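Local coordinates for N-alpha-acetyltransferase 35, NatC auxiliary subunit (Saccharomyces cerevisiae, PDB 6YGA), which serves as the auxiliary subunit of the NatC N-terminal acetyltransferase, which acetylates the N-terminal methionine of the L-A virus Gag protein, at residues B[476-480]-B[545-549]; B[440-444]-B[595-599]; B[466-471]-B[605-610]; B[455-461]-B[711-715]. All blocks are in the same frame, centred on the assembly; numbering follows the deposited sequence.

Contact 1: residues B[476-480]-B[545-549]; sequences SHHLE and INITK. With EDO (1,2-ethanediol), chain C.
Glu480 and Lys549 form a salt bridge between two long antiparallel helices, Glu480 OE1 lying 3.2 Å from Lys549 NZ in a bond that is weak as a hydrogen bond. The two side chains meet at about a right angle: the lysine runs over the backbone of His477, its CD 3.9 Å from His477 CA, and then bends at chi3 (67°) to bring the ammonium group to the carboxylate. The other carboxylate oxygen, Glu480 OE2, takes a weak bond of 3.5 Å from Asn546 ND2, but the amide oxygen OD1 lies just as close without bonding, and the amide is held mainly by Leu542 O. Carboxylate and amide planes stand 85° apart.

Beneath this polar edge, Ile545 fills the space between the helices. Its CD1 reaches both Leu479 CD2 and Ser476 CB, at 3.7 Å each, while its CG2 branch lies against CB and CG of Glu480. Ser476, with OG bonded back to Val472 O, lets the backbones close to 5.5 Å between its CA and that of Lys549; the local helix axes are 9.3 Å apart at an angle of 157°. Farther round, Thr548 sets its methyl CG2 against Ser476 OG and turns OG1 to a bound 1,2-ethanediol. The helices of this hairpin, 465-506 and 511-564, therefore join through an apolar seam around Ile545, with a modest charged pairing along its more accessible margin.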
loop_
_atom_site.group_PDB
_atom_site.type_symbol
_atom_site.label_atom_id
_atom_site.label_comp_id
_atom_site.label_asym_id
_atom_site.label_seq_id
_atom_site.Cartn_x
_atom_site.Cartn_y
_atom_site.Cartn_z
ATOM N N SER B 476 1.898 27.656 -0.802
ATOM C CA SER B 476 2.487 28.110 0.454
ATOM C C SER B 476 2.393 29.622 0.610
ATOM O O SER B 476 2.264 30.124 1.733
ATOM C CB SER B 476 3.950 27.672 0.540
ATOM O OG SER B 476 4.082 26.272 0.379
ATOM N N HIS B 477 2.472 30.364 -0.496
ATOM C CA HIS B 477 2.329 31.813 -0.412
ATOM C C HIS B 477 0.927 32.186 0.046
ATOM O O HIS B 477 0.756 33.084 0.876
ATOM C CB HIS B 477 2.654 32.455 -1.763
ATOM C CG HIS B 477 2.570 33.952 -1.764
ATOM N ND1 HIS B 477 1.424 34.632 -2.119
ATOM C CD2 HIS B 477 3.492 34.898 -1.468
ATOM C CE1 HIS B 477 1.643 35.933 -2.035
ATOM N NE2 HIS B 477 2.890 36.121 -1.642
ATOM N N HIS B 478 -0.092 31.488 -0.466
ATOM C CA HIS B 478 -1.460 31.749 -0.031
ATOM C C HIS B 478 -1.676 31.317 1.414
ATOM O O HIS B 478 -2.410 31.976 2.161
ATOM C CB HIS B 478 -2.454 31.045 -0.955
ATOM C CG HIS B 478 -2.693 31.766 -2.243
ATOM N ND1 HIS B 478 -3.778 32.593 -2.442
ATOM C CD2 HIS B 478 -1.987 31.789 -3.399
ATOM C CE1 HIS B 478 -3.730 33.092 -3.664
ATOM N NE2 HIS B 478 -2.653 32.621 -4.265
ATOM N N LEU B 479 -1.051 30.212 1.829
ATOM C CA LEU B 479 -1.186 29.781 3.216
ATOM C C LEU B 479 -0.507 30.761 4.165
ATOM O O LEU B 479 -1.032 31.047 5.248
ATOM C CB LEU B 479 -0.616 28.374 3.393
ATOM C CG LEU B 479 -0.733 27.798 4.806
ATOM C CD1 LEU B 479 -2.157 27.926 5.327
ATOM C CD2 LEU B 479 -0.290 26.349 4.825
ATOM N N GLU B 480 0.652 31.295 3.776
ATOM C CA GLU B 480 1.334 32.256 4.636
ATOM C C GLU B 480 0.534 33.550 4.751
ATOM O O GLU B 480 0.426 34.126 5.840
ATOM C CB GLU B 480 2.744 32.533 4.112
ATOM C CG GLU B 480 3.612 33.349 5.063
ATOM C CD GLU B 480 4.325 34.488 4.367
ATOM O OE1 GLU B 480 4.091 34.683 3.155
ATOM O OE2 GLU B 480 5.117 35.190 5.030
ATOM N N ILE B 545 5.771 27.317 7.412
ATOM C CA ILE B 545 5.322 27.511 6.036
ATOM C C ILE B 545 6.324 28.352 5.256
ATOM O O ILE B 545 6.472 28.182 4.039
ATOM C CB ILE B 545 3.909 28.127 6.005
ATOM C CG1 ILE B 545 3.325 28.035 4.595
ATOM C CG2 ILE B 545 3.927 29.574 6.465
ATOM C CD1 ILE B 545 3.286 26.616 4.051
ATOM N N ASN B 546 7.033 29.263 5.928
ATOM C CA ASN B 546 8.073 30.025 5.245
ATOM C C ASN B 546 9.265 29.146 4.889
ATOM O O ASN B 546 9.935 29.392 3.879
ATOM C CB ASN B 546 8.513 31.210 6.103
ATOM C CG ASN B 546 7.664 32.445 5.863
ATOM O OD1 ASN B 546 7.742 33.065 4.801
ATOM N ND2 ASN B 546 6.853 32.809 6.848
ATOM N N ILE B 547 9.540 28.117 5.693
ATOM C CA ILE B 547 10.573 27.154 5.331
ATOM C C ILE B 547 10.154 26.379 4.090
ATOM O O ILE B 547 10.935 26.215 3.146
ATOM C CB ILE B 547 10.874 26.217 6.513
ATOM C CG1 ILE B 547 11.581 26.985 7.625
ATOM C CG2 ILE B 547 11.723 25.038 6.065
ATOM C CD1 ILE B 547 11.748 26.184 8.892
ATOM N N THR B 548 8.903 25.909 4.069
ATOM C CA THR B 548 8.380 25.226 2.889
ATOM C C THR B 548 8.428 26.136 1.671
ATOM O O THR B 548 8.850 25.721 0.586
ATOM C CB THR B 548 6.946 24.757 3.141
ATOM O OG1 THR B 548 6.941 23.742 4.151
ATOM C CG2 THR B 548 6.333 24.194 1.864
ATOM N N LYS B 549 7.996 27.388 1.838
ATOM C CA LYS B 549 7.976 28.331 0.726
ATOM C C LYS B 549 9.379 28.562 0.179
ATOM O O LYS B 549 9.588 28.556 -1.038
ATOM C CB LYS B 549 7.348 29.648 1.181
ATOM C CG LYS B 549 6.616 30.409 0.095
ATOM C CD LYS B 549 6.080 31.735 0.623
ATOM C CE LYS B 549 7.219 32.684 0.959
ATOM N NZ LYS B 549 6.745 34.006 1.458
HETATM C C1 EDO C . 8.908 22.692 6.262
HETATM O O1 EDO C . 8.465 21.941 5.122
HETATM C C2 EDO C . 8.730 21.881 7.538
HETATM O O2 EDO C . 7.451 21.239 7.545
#

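Contact 2: residues B[440-444]-B[595-599]; sequences YFMKL and IGVPE
Tyr440 and Lys443, one turn apart on helix 433-456, converge on the carbonyl oxygen of Val597. Lys443 NZ gives it a hydrogen bond of 2.9 Å, approaching nearly along the C=O axis (161°), and Tyr440 CE1 comes up at 3.5 Å from the same Val597 O, which lies in the plane of the phenol ring at its edge. The lysine is extended as far as CD and bends at chi3 (70°), which turns its buried ammonium group toward the loop. That group is held by more than the carbonyl: Asp421 makes a salt bridge with it and Gln424 a hydrogen bond, both from helix 406-429.

The loop 595-599, between helices 581-588 and 603-613, has no regular secondary structure and lies on helix 433-456 within the TPR-like region. A cis peptide bond precedes Pro598, whose ring edge touches both Tyr440 and Leu444. Pro598 CG lies 3.6 Å from Tyr440 OH and 4.1 Å from Leu444 CD1, forming the inner, buried side of the contact together with Ile595, whose CG2 lies 3.8 Å from Lys443 NZ. Packing is looser toward the surface, where the side chain of the exposed Val597 meets the phenol with CG1, 4.0 Å from Tyr440 CE1. Tyr474 of helix 465-506 also touches Pro598, and its hydroxyl is hydrogen-bonded to the carbonyl of Glu599.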
loop_
_atom_site.group_PDB
_atom_site.type_symbol
_atom_site.label_atom_id
_atom_site.label_comp_id
_atom_site.label_asym_id
_atom_site.label_seq_id
_atom_site.Cartn_x
_atom_site.Cartn_y
_atom_site.Cartn_z
ATOM N N TYR B 440 -10.386 25.988 5.790
ATOM C CA TYR B 440 -9.462 26.423 4.749
ATOM C C TYR B 440 -8.027 26.068 5.110
ATOM O O TYR B 440 -7.258 25.613 4.254
ATOM C CB TYR B 440 -9.607 27.926 4.512
ATOM C CG TYR B 440 -8.724 28.462 3.410
ATOM C CD1 TYR B 440 -8.892 28.047 2.094
ATOM C CD2 TYR B 440 -7.733 29.393 3.685
ATOM C CE1 TYR B 440 -8.091 28.541 1.083
ATOM C CE2 TYR B 440 -6.929 29.892 2.684
ATOM C CZ TYR B 440 -7.110 29.465 1.385
ATOM O OH TYR B 440 -6.305 29.964 0.387
ATOM N N PHE B 441 -7.653 26.251 6.379
ATOM C CA PHE B 441 -6.305 25.895 6.812
ATOM C C PHE B 441 -6.025 24.413 6.596
ATOM O O PHE B 441 -4.947 24.043 6.119
ATOM C CB PHE B 441 -6.105 26.256 8.282
ATOM C CG PHE B 441 -4.909 25.594 8.898
ATOM C CD1 PHE B 441 -3.631 26.075 8.653
ATOM C CD2 PHE B 441 -5.060 24.480 9.708
ATOM C CE1 PHE B 441 -2.529 25.461 9.211
ATOM C CE2 PHE B 441 -3.961 23.862 10.268
ATOM C CZ PHE B 441 -2.693 24.352 10.020
HETATM N N MSE B 442 -6.975 23.554 6.950
HETATM C CA MSE B 442 -6.800 22.116 6.793
HETATM C C MSE B 442 -6.757 21.703 5.326
HETATM O O MSE B 442 -5.947 20.862 4.937
HETATM C CB MSE B 442 -7.914 21.365 7.516
HETATM C CG MSE B 442 -7.884 21.548 9.018
HETATM SE SE MSE B 442 -6.331 20.691 9.824
HETATM C CE MSE B 442 -6.827 18.844 9.453
ATOM N N LYS B 443 -7.631 22.294 4.509
ATOM C CA LYS B 443 -7.641 21.963 3.088
ATOM C C LYS B 443 -6.331 22.364 2.420
ATOM O O LYS B 443 -5.718 21.569 1.701
ATOM C CB LYS B 443 -8.821 22.640 2.393
ATOM C CG LYS B 443 -8.984 22.227 0.941
ATOM C CD LYS B 443 -10.044 23.054 0.249
ATOM C CE LYS B 443 -9.577 24.484 0.051
ATOM N NZ LYS B 443 -10.639 25.320 -0.568
ATOM N N LEU B 444 -5.882 23.600 2.658
ATOM C CA LEU B 444 -4.685 24.095 1.984
ATOM C C LEU B 444 -3.431 23.384 2.487
ATOM O O LEU B 444 -2.513 23.108 1.705
ATOM C CB LEU B 444 -4.576 25.608 2.169
ATOM C CG LEU B 444 -3.516 26.320 1.327
ATOM C CD1 LEU B 444 -3.546 25.814 -0.107
ATOM C CD2 LEU B 444 -3.736 27.824 1.367
ATOM N N ILE B 595 -11.029 22.729 -7.103
ATOM C CA ILE B 595 -10.893 23.563 -5.914
ATOM C C ILE B 595 -10.917 25.025 -6.344
ATOM O O ILE B 595 -10.126 25.447 -7.193
ATOM C CB ILE B 595 -9.610 23.226 -5.143
ATOM C CG1 ILE B 595 -9.689 21.794 -4.602
ATOM C CG2 ILE B 595 -9.392 24.220 -4.013
ATOM C CD1 ILE B 595 -8.450 21.335 -3.855
ATOM N N GLY B 596 -11.834 25.795 -5.766
ATOM C CA GLY B 596 -12.024 27.172 -6.172
ATOM C C GLY B 596 -11.009 28.137 -5.598
ATOM O O GLY B 596 -10.518 29.022 -6.306
ATOM N N VAL B 597 -10.688 27.987 -4.314
ATOM C CA VAL B 597 -9.780 28.896 -3.623
ATOM C C VAL B 597 -8.727 28.075 -2.890
ATOM O O VAL B 597 -9.073 27.265 -2.024
ATOM C CB VAL B 597 -10.513 29.821 -2.643
ATOM C CG1 VAL B 597 -9.524 30.730 -1.944
ATOM C CG2 VAL B 597 -11.558 30.643 -3.381
ATOM N N PRO B 598 -7.432 28.228 -3.205
ATOM C CA PRO B 598 -6.948 29.116 -4.269
ATOM C C PRO B 598 -7.101 28.489 -5.653
ATOM O O PRO B 598 -6.918 27.281 -5.789
ATOM C CB PRO B 598 -5.461 29.315 -3.923
ATOM C CG PRO B 598 -5.194 28.478 -2.693
ATOM C CD PRO B 598 -6.325 27.514 -2.554
ATOM N N GLU B 599 -7.429 29.298 -6.658
ATOM C CA GLU B 599 -7.659 28.764 -7.993
ATOM C C GLU B 599 -6.396 28.119 -8.549
ATOM O O GLU B 599 -5.278 28.586 -8.314
ATOM C CB GLU B 599 -8.134 29.872 -8.935
ATOM C CG GLU B 599 -7.188 31.058 -9.014
ATOM C CD GLU B 599 -7.467 31.948 -10.207
ATOM O OE1 GLU B 599 -8.440 31.673 -10.939
ATOM O OE2 GLU B 599 -6.711 32.920 -10.417
#

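Contact 3: residues B[466-471]-B[605-610]; sequences YSMFWY and VFQQTL
Trp470 directs the edge of its six-membered ring at the face of Phe606, with CZ3 over the middle of the phenyl ring. This is a T-shaped pair, the centroids 5.1 Å apart and the planes at 72°. One face of the indole takes the methyl of Thr609, whose CG2 lies 3.2 Å from Trp470 NE1. The threonine is fixed by a 2.8 Å bond from its OG1 to Val605 O, which Thr609 N reaches from the opposite face of the carbonyl plane.

A turn earlier, Tyr466 projects across to the other helix with CG anti to the backbone N (chi1 154°). Its hydroxyl donates to Phe606 O over 2.7 Å, in the carbonyl plane and on a lone pair. Leu610 CD1 sits over the centre of the same phenol in a CH-pi contact, 4.1 Å from the ring centroid and 9° off its normal.

Segment 605-610 of the short helix 603-613 runs almost perpendicular to segment 466-471 of helix 465-506, the local axes 11.0 Å apart. Helix 511-564 also borders the site, placing Val556 against Tyr466 and Trp470, while His585 of helix 581-588 meets Phe606 edge-to-face.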
loop_
_atom_site.group_PDB
_atom_site.type_symbol
_atom_site.label_atom_id
_atom_site.label_comp_id
_atom_site.label_asym_id
_atom_site.label_seq_id
_atom_site.Cartn_x
_atom_site.Cartn_y
_atom_site.Cartn_z
ATOM N N TYR B 466 9.614 21.518 -11.823
ATOM C CA TYR B 466 9.263 22.931 -11.730
ATOM C C TYR B 466 7.770 23.118 -11.486
ATOM O O TYR B 466 7.374 23.937 -10.651
ATOM C CB TYR B 466 9.684 23.673 -12.996
ATOM C CG TYR B 466 8.849 24.906 -13.239
ATOM C CD1 TYR B 466 9.055 26.062 -12.501
ATOM C CD2 TYR B 466 7.839 24.906 -14.192
ATOM C CE1 TYR B 466 8.285 27.189 -12.711
ATOM C CE2 TYR B 466 7.062 26.024 -14.410
ATOM C CZ TYR B 466 7.289 27.163 -13.669
ATOM O OH TYR B 466 6.516 28.277 -13.889
ATOM N N SER B 467 6.928 22.378 -12.211
ATOM C CA SER B 467 5.487 22.584 -12.101
ATOM C C SER B 467 5.005 22.360 -10.674
ATOM O O SER B 467 4.260 23.179 -10.122
ATOM C CB SER B 467 4.745 21.663 -13.069
ATOM O OG SER B 467 4.922 22.087 -14.406
HETATM N N MSE B 468 5.433 21.264 -10.053
HETATM C CA MSE B 468 4.985 20.919 -8.707
HETATM C C MSE B 468 5.590 21.830 -7.639
HETATM O O MSE B 468 4.885 22.316 -6.755
HETATM C CB MSE B 468 5.319 19.463 -8.395
HETATM C CG MSE B 468 4.614 18.460 -9.298
HETATM SE SE MSE B 468 2.685 18.757 -9.390
HETATM C CE MSE B 468 2.263 18.683 -7.488
ATOM N N PHE B 469 6.901 22.063 -7.721
ATOM C CA PHE B 469 7.548 22.905 -6.722
ATOM C C PHE B 469 7.036 24.338 -6.789
ATOM O O PHE B 469 6.854 24.982 -5.751
ATOM C CB PHE B 469 9.065 22.854 -6.887
ATOM C CG PHE B 469 9.706 21.685 -6.198
ATOM C CD1 PHE B 469 9.359 21.352 -4.897
ATOM C CD2 PHE B 469 10.639 20.904 -6.857
ATOM C CE1 PHE B 469 9.946 20.272 -4.262
ATOM C CE2 PHE B 469 11.231 19.829 -6.229
ATOM C CZ PHE B 469 10.882 19.508 -4.931
ATOM N N TRP B 470 6.781 24.854 -7.991
ATOM C CA TRP B 470 6.253 26.210 -8.073
ATOM C C TRP B 470 4.796 26.258 -7.636
ATOM O O TRP B 470 4.357 27.246 -7.036
ATOM C CB TRP B 470 6.399 26.773 -9.483
ATOM C CG TRP B 470 5.861 28.165 -9.569
ATOM C CD1 TRP B 470 6.499 29.313 -9.204
ATOM C CD2 TRP B 470 4.558 28.555 -10.021
ATOM N NE1 TRP B 470 5.677 30.395 -9.406
ATOM C CE2 TRP B 470 4.480 29.957 -9.909
ATOM C CE3 TRP B 470 3.452 27.855 -10.511
ATOM C CZ2 TRP B 470 3.344 30.672 -10.275
ATOM C CZ3 TRP B 470 2.324 28.566 -10.871
ATOM C CH2 TRP B 470 2.279 29.960 -10.752
ATOM N N TYR B 471 4.032 25.203 -7.928
ATOM C CA TYR B 471 2.650 25.162 -7.468
ATOM C C TYR B 471 2.582 25.122 -5.948
ATOM O O TYR B 471 1.717 25.762 -5.343
ATOM C CB TYR B 471 1.922 23.964 -8.080
ATOM C CG TYR B 471 0.486 23.830 -7.628
ATOM C CD1 TYR B 471 -0.451 24.808 -7.927
ATOM C CD2 TYR B 471 0.069 22.722 -6.904
ATOM C CE1 TYR B 471 -1.761 24.691 -7.514
ATOM C CE2 TYR B 471 -1.239 22.592 -6.489
ATOM C CZ TYR B 471 -2.150 23.579 -6.796
ATOM O OH TYR B 471 -3.455 23.451 -6.383
ATOM N N VAL B 605 -0.131 30.460 -17.286
ATOM C CA VAL B 605 0.567 31.080 -16.161
ATOM C C VAL B 605 1.797 30.266 -15.779
ATOM O O VAL B 605 2.856 30.827 -15.470
ATOM C CB VAL B 605 -0.391 31.256 -14.969
ATOM C CG1 VAL B 605 0.334 31.890 -13.790
ATOM C CG2 VAL B 605 -1.594 32.097 -15.373
ATOM N N PHE B 606 1.679 28.933 -15.794
ATOM C CA PHE B 606 2.836 28.077 -15.544
ATOM C C PHE B 606 3.956 28.364 -16.537
ATOM O O PHE B 606 5.130 28.441 -16.156
ATOM C CB PHE B 606 2.435 26.602 -15.623
ATOM C CG PHE B 606 1.837 26.048 -14.352
ATOM C CD1 PHE B 606 0.472 26.141 -14.110
ATOM C CD2 PHE B 606 2.635 25.399 -13.418
ATOM C CE1 PHE B 606 -0.081 25.617 -12.949
ATOM C CE2 PHE B 606 2.086 24.874 -12.253
ATOM C CZ PHE B 606 0.727 24.983 -12.020
ATOM N N GLN B 607 3.611 28.521 -17.817
ATOM C CA GLN B 607 4.629 28.749 -18.838
ATOM C C GLN B 607 5.282 30.114 -18.671
ATOM O O GLN B 607 6.509 30.240 -18.746
ATOM C CB GLN B 607 4.013 28.616 -20.232
ATOM C CG GLN B 607 3.210 27.343 -20.434
ATOM C CD GLN B 607 4.012 26.096 -20.129
ATOM O OE1 GLN B 607 5.149 25.946 -20.582
ATOM N NE2 GLN B 607 3.425 25.191 -19.352
ATOM N N GLN B 608 4.474 31.152 -18.441
ATOM C CA GLN B 608 5.018 32.501 -18.335
ATOM C C GLN B 608 5.909 32.643 -17.109
ATOM O O GLN B 608 6.966 33.280 -17.173
ATOM C CB GLN B 608 3.881 33.522 -18.300
ATOM C CG GLN B 608 4.350 34.962 -18.198
ATOM C CD GLN B 608 5.198 35.387 -19.381
ATOM O OE1 GLN B 608 5.005 34.916 -20.502
ATOM N NE2 GLN B 608 6.147 36.281 -19.135
ATOM N N THR B 609 5.503 32.049 -15.984
ATOM C CA THR B 609 6.306 32.130 -14.768
ATOM C C THR B 609 7.697 31.546 -14.982
ATOM O O THR B 609 8.695 32.119 -14.533
ATOM C CB THR B 609 5.591 31.412 -13.623
ATOM O OG1 THR B 609 4.332 32.047 -13.371
ATOM C CG2 THR B 609 6.431 31.453 -12.363
ATOM N N LEU B 610 7.781 30.413 -15.684
ATOM C CA LEU B 610 9.079 29.805 -15.956
ATOM C C LEU B 610 9.939 30.699 -16.844
ATOM O O LEU B 610 11.161 30.770 -16.667
ATOM C CB LEU B 610 8.889 28.427 -16.595
ATOM C CG LEU B 610 10.158 27.663 -16.979
ATOM C CD1 LEU B 610 11.062 27.494 -15.770
ATOM C CD2 LEU B 610 9.818 26.312 -17.589
#

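Contact 4: residues B[455-461]-B[711-715]; sequences FDLDIYK and ELVHT
His714 NE2 is shared between two acceptors at the C-terminal end of helix 433-456, Asp458 OD1 at 3.1 Å and Phe455 O at 3.3 Å. Both bonds are weak and bent, at 128° and 126°. The helix ends in a Schellman motif in which Asp458 leaves it with positive phi (61°), and Phe455 O also receives a weak bond from Asp458 N. The imidazole therefore meets a helix terminus where the carbonyl oxygens and the carboxylate would be expected to stabilise a protonated ring, although the weak bonds from NE2 do not require one. Asp458 and His714 extend toward one another from opposite directions. At the ring edge, His714 CE1 lies 3.3 Å from Asp456 O, in the imidazole plane.

Two residues before His714, on strand 708-713, which pairs antiparallel with strand 724-729, Leu712 supplies the apolar portion. Its CD1 is 4.3 Å from Phe455 CE1, at the edge of that phenyl ring. Within the turn, Tyr460 CD2 sits 3.4 Å above the Phe455 ring plane, and the phenyl ring also stacks on Phe469 of helix 465-506.

The same turn faces the catalytic partner: Arg140 and Arg137 of the N-alpha-acetyltransferase 30 chain bond to the carbonyls of Leu457 and Asp458, and its Glu131 forms a salt bridge with Lys461. On the strand side, Leu712 CD1 comes to 3.4 Å from Tyr460 O.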
loop_
_atom_site.group_PDB
_atom_site.type_symbol
_atom_site.label_atom_id
_atom_site.label_comp_id
_atom_site.label_asym_id
_atom_site.label_seq_id
_atom_site.Cartn_x
_atom_site.Cartn_y
_atom_site.Cartn_z
ATOM N N PHE B 455 6.868 13.690 -4.318
ATOM C CA PHE B 455 8.313 13.598 -4.505
ATOM C C PHE B 455 8.903 12.450 -3.698
ATOM O O PHE B 455 9.865 11.809 -4.136
ATOM C CB PHE B 455 8.989 14.916 -4.125
ATOM C CG PHE B 455 8.819 16.000 -5.149
ATOM C CD1 PHE B 455 9.533 15.967 -6.337
ATOM C CD2 PHE B 455 7.955 17.057 -4.921
ATOM C CE1 PHE B 455 9.381 16.965 -7.280
ATOM C CE2 PHE B 455 7.800 18.055 -5.858
ATOM C CZ PHE B 455 8.512 18.009 -7.041
ATOM N N ASP B 456 8.347 12.181 -2.513
ATOM C CA ASP B 456 8.845 11.076 -1.701
ATOM C C ASP B 456 8.566 9.736 -2.364
ATOM O O ASP B 456 9.350 8.792 -2.215
ATOM C CB ASP B 456 8.219 11.131 -0.305
ATOM C CG ASP B 456 8.728 10.033 0.614
ATOM O OD1 ASP B 456 9.945 10.001 0.900
ATOM O OD2 ASP B 456 7.907 9.211 1.068
ATOM N N LEU B 457 7.472 9.641 -3.111
ATOM C CA LEU B 457 7.091 8.422 -3.808
ATOM C C LEU B 457 7.617 8.368 -5.237
ATOM O O LEU B 457 7.354 7.386 -5.938
ATOM C CB LEU B 457 5.565 8.280 -3.808
ATOM C CG LEU B 457 4.893 8.290 -2.430
ATOM C CD1 LEU B 457 3.387 8.384 -2.567
ATOM C CD2 LEU B 457 5.275 7.058 -1.615
ATOM N N ASP B 458 8.355 9.395 -5.676
ATOM C CA ASP B 458 8.914 9.450 -7.028
ATOM C C ASP B 458 7.812 9.414 -8.083
ATOM O O ASP B 458 7.973 8.830 -9.156
ATOM C CB ASP B 458 9.931 8.327 -7.260
ATOM C CG ASP B 458 11.236 8.564 -6.525
ATOM O OD1 ASP B 458 11.832 9.644 -6.718
ATOM O OD2 ASP B 458 11.660 7.688 -5.744
ATOM N N ILE B 459 6.678 10.040 -7.767
ATOM C CA ILE B 459 5.590 10.150 -8.729
ATOM C C ILE B 459 5.980 11.081 -9.870
ATOM O O ILE B 459 5.666 10.820 -11.037
ATOM C CB ILE B 459 4.310 10.627 -8.019
ATOM C CG1 ILE B 459 3.831 9.573 -7.017
ATOM C CG2 ILE B 459 3.221 10.945 -9.027
ATOM C CD1 ILE B 459 3.507 8.236 -7.650
ATOM N N TYR B 460 6.687 12.164 -9.562
ATOM C CA TYR B 460 6.978 13.199 -10.542
ATOM C C TYR B 460 8.295 12.923 -11.254
ATOM O O TYR B 460 9.301 12.579 -10.626
ATOM C CB TYR B 460 7.040 14.571 -9.869
ATOM C CG TYR B 460 5.897 14.852 -8.920
ATOM C CD1 TYR B 460 4.580 14.585 -9.283
ATOM C CD2 TYR B 460 6.137 15.375 -7.655
ATOM C CE1 TYR B 460 3.534 14.839 -8.413
ATOM C CE2 TYR B 460 5.103 15.630 -6.780
ATOM C CZ TYR B 460 3.804 15.361 -7.161
ATOM O OH TYR B 460 2.778 15.620 -6.283
ATOM N N LYS B 461 8.287 13.091 -12.569
ATOM C CA LYS B 461 9.515 12.971 -13.333
ATOM C C LYS B 461 10.310 14.271 -13.242
ATOM O O LYS B 461 9.757 15.322 -12.908
ATOM C CB LYS B 461 9.202 12.623 -14.786
ATOM C CG LYS B 461 8.719 11.191 -14.979
ATOM C CD LYS B 461 8.466 10.884 -16.447
ATOM C CE LYS B 461 9.746 10.974 -17.262
ATOM N NZ LYS B 461 10.797 10.048 -16.751
ATOM N N GLU B 711 18.287 13.890 -12.622
ATOM C CA GLU B 711 17.583 12.894 -11.831
ATOM C C GLU B 711 17.224 13.489 -10.480
ATOM O O GLU B 711 17.987 14.277 -9.916
ATOM C CB GLU B 711 18.424 11.625 -11.634
ATOM C CG GLU B 711 18.744 10.859 -12.907
ATOM C CD GLU B 711 19.473 9.558 -12.622
ATOM O OE1 GLU B 711 19.942 9.380 -11.481
ATOM O OE2 GLU B 711 19.572 8.708 -13.532
ATOM N N LEU B 712 16.056 13.109 -9.967
ATOM C CA LEU B 712 15.613 13.535 -8.642
ATOM C C LEU B 712 16.181 12.550 -7.630
ATOM O O LEU B 712 15.673 11.438 -7.474
ATOM C CB LEU B 712 14.092 13.596 -8.575
ATOM C CG LEU B 712 13.435 14.641 -9.474
ATOM C CD1 LEU B 712 11.934 14.416 -9.536
ATOM C CD2 LEU B 712 13.744 16.038 -8.965
ATOM N N VAL B 713 17.240 12.959 -6.937
ATOM C CA VAL B 713 17.985 12.081 -6.040
ATOM C C VAL B 713 17.524 12.309 -4.607
ATOM O O VAL B 713 17.416 13.454 -4.154
ATOM C CB VAL B 713 19.500 12.310 -6.173
ATOM C CG1 VAL B 713 20.255 11.544 -5.103
ATOM C CG2 VAL B 713 19.971 11.894 -7.559
ATOM N N HIS B 714 17.262 11.219 -3.891
ATOM C CA HIS B 714 16.890 11.299 -2.486
ATOM C C HIS B 714 18.138 11.399 -1.614
ATOM O O HIS B 714 19.109 10.663 -1.816
ATOM C CB HIS B 714 16.060 10.078 -2.084
ATOM C CG HIS B 714 14.676 10.070 -2.657
ATOM N ND1 HIS B 714 13.630 9.397 -2.064
ATOM C CD2 HIS B 714 14.165 10.654 -3.767
ATOM C CE1 HIS B 714 12.535 9.566 -2.783
ATOM N NE2 HIS B 714 12.832 10.325 -3.823
ATOM N N THR B 715 18.114 12.319 -0.650
ATOM C CA THR B 715 19.193 12.440 0.323
ATOM C C THR B 715 18.995 11.405 1.423
ATOM O O THR B 715 17.920 11.328 2.024
ATOM C CB THR B 715 19.225 13.849 0.918
ATOM O OG1 THR B 715 19.332 14.814 -0.135
ATOM C CG2 THR B 715 20.409 14.013 1.860
#

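From the N terminus, the chain first supplies helix 433-456, with the early segment of contact 2 and then, at its end, that of contact 4; helix 465-506 follows, carrying those of contacts 3 and 1. Contact 1 closes the shortest loop, within the helical hairpin 465-506/511-564, and lies inside the loops of all the others. Contacts 2 and 3 bring back the region 595-610 and cross each other. Contact 4 returns last, bringing in the C-terminal beta-hairpin; its loop encloses contact 3 and crosses contact 2. Contacts 1 and 2 touch through Leu479 and Leu444, contacts 3 and 4 where the start of helix 465-506 meets the end of helix 433-456.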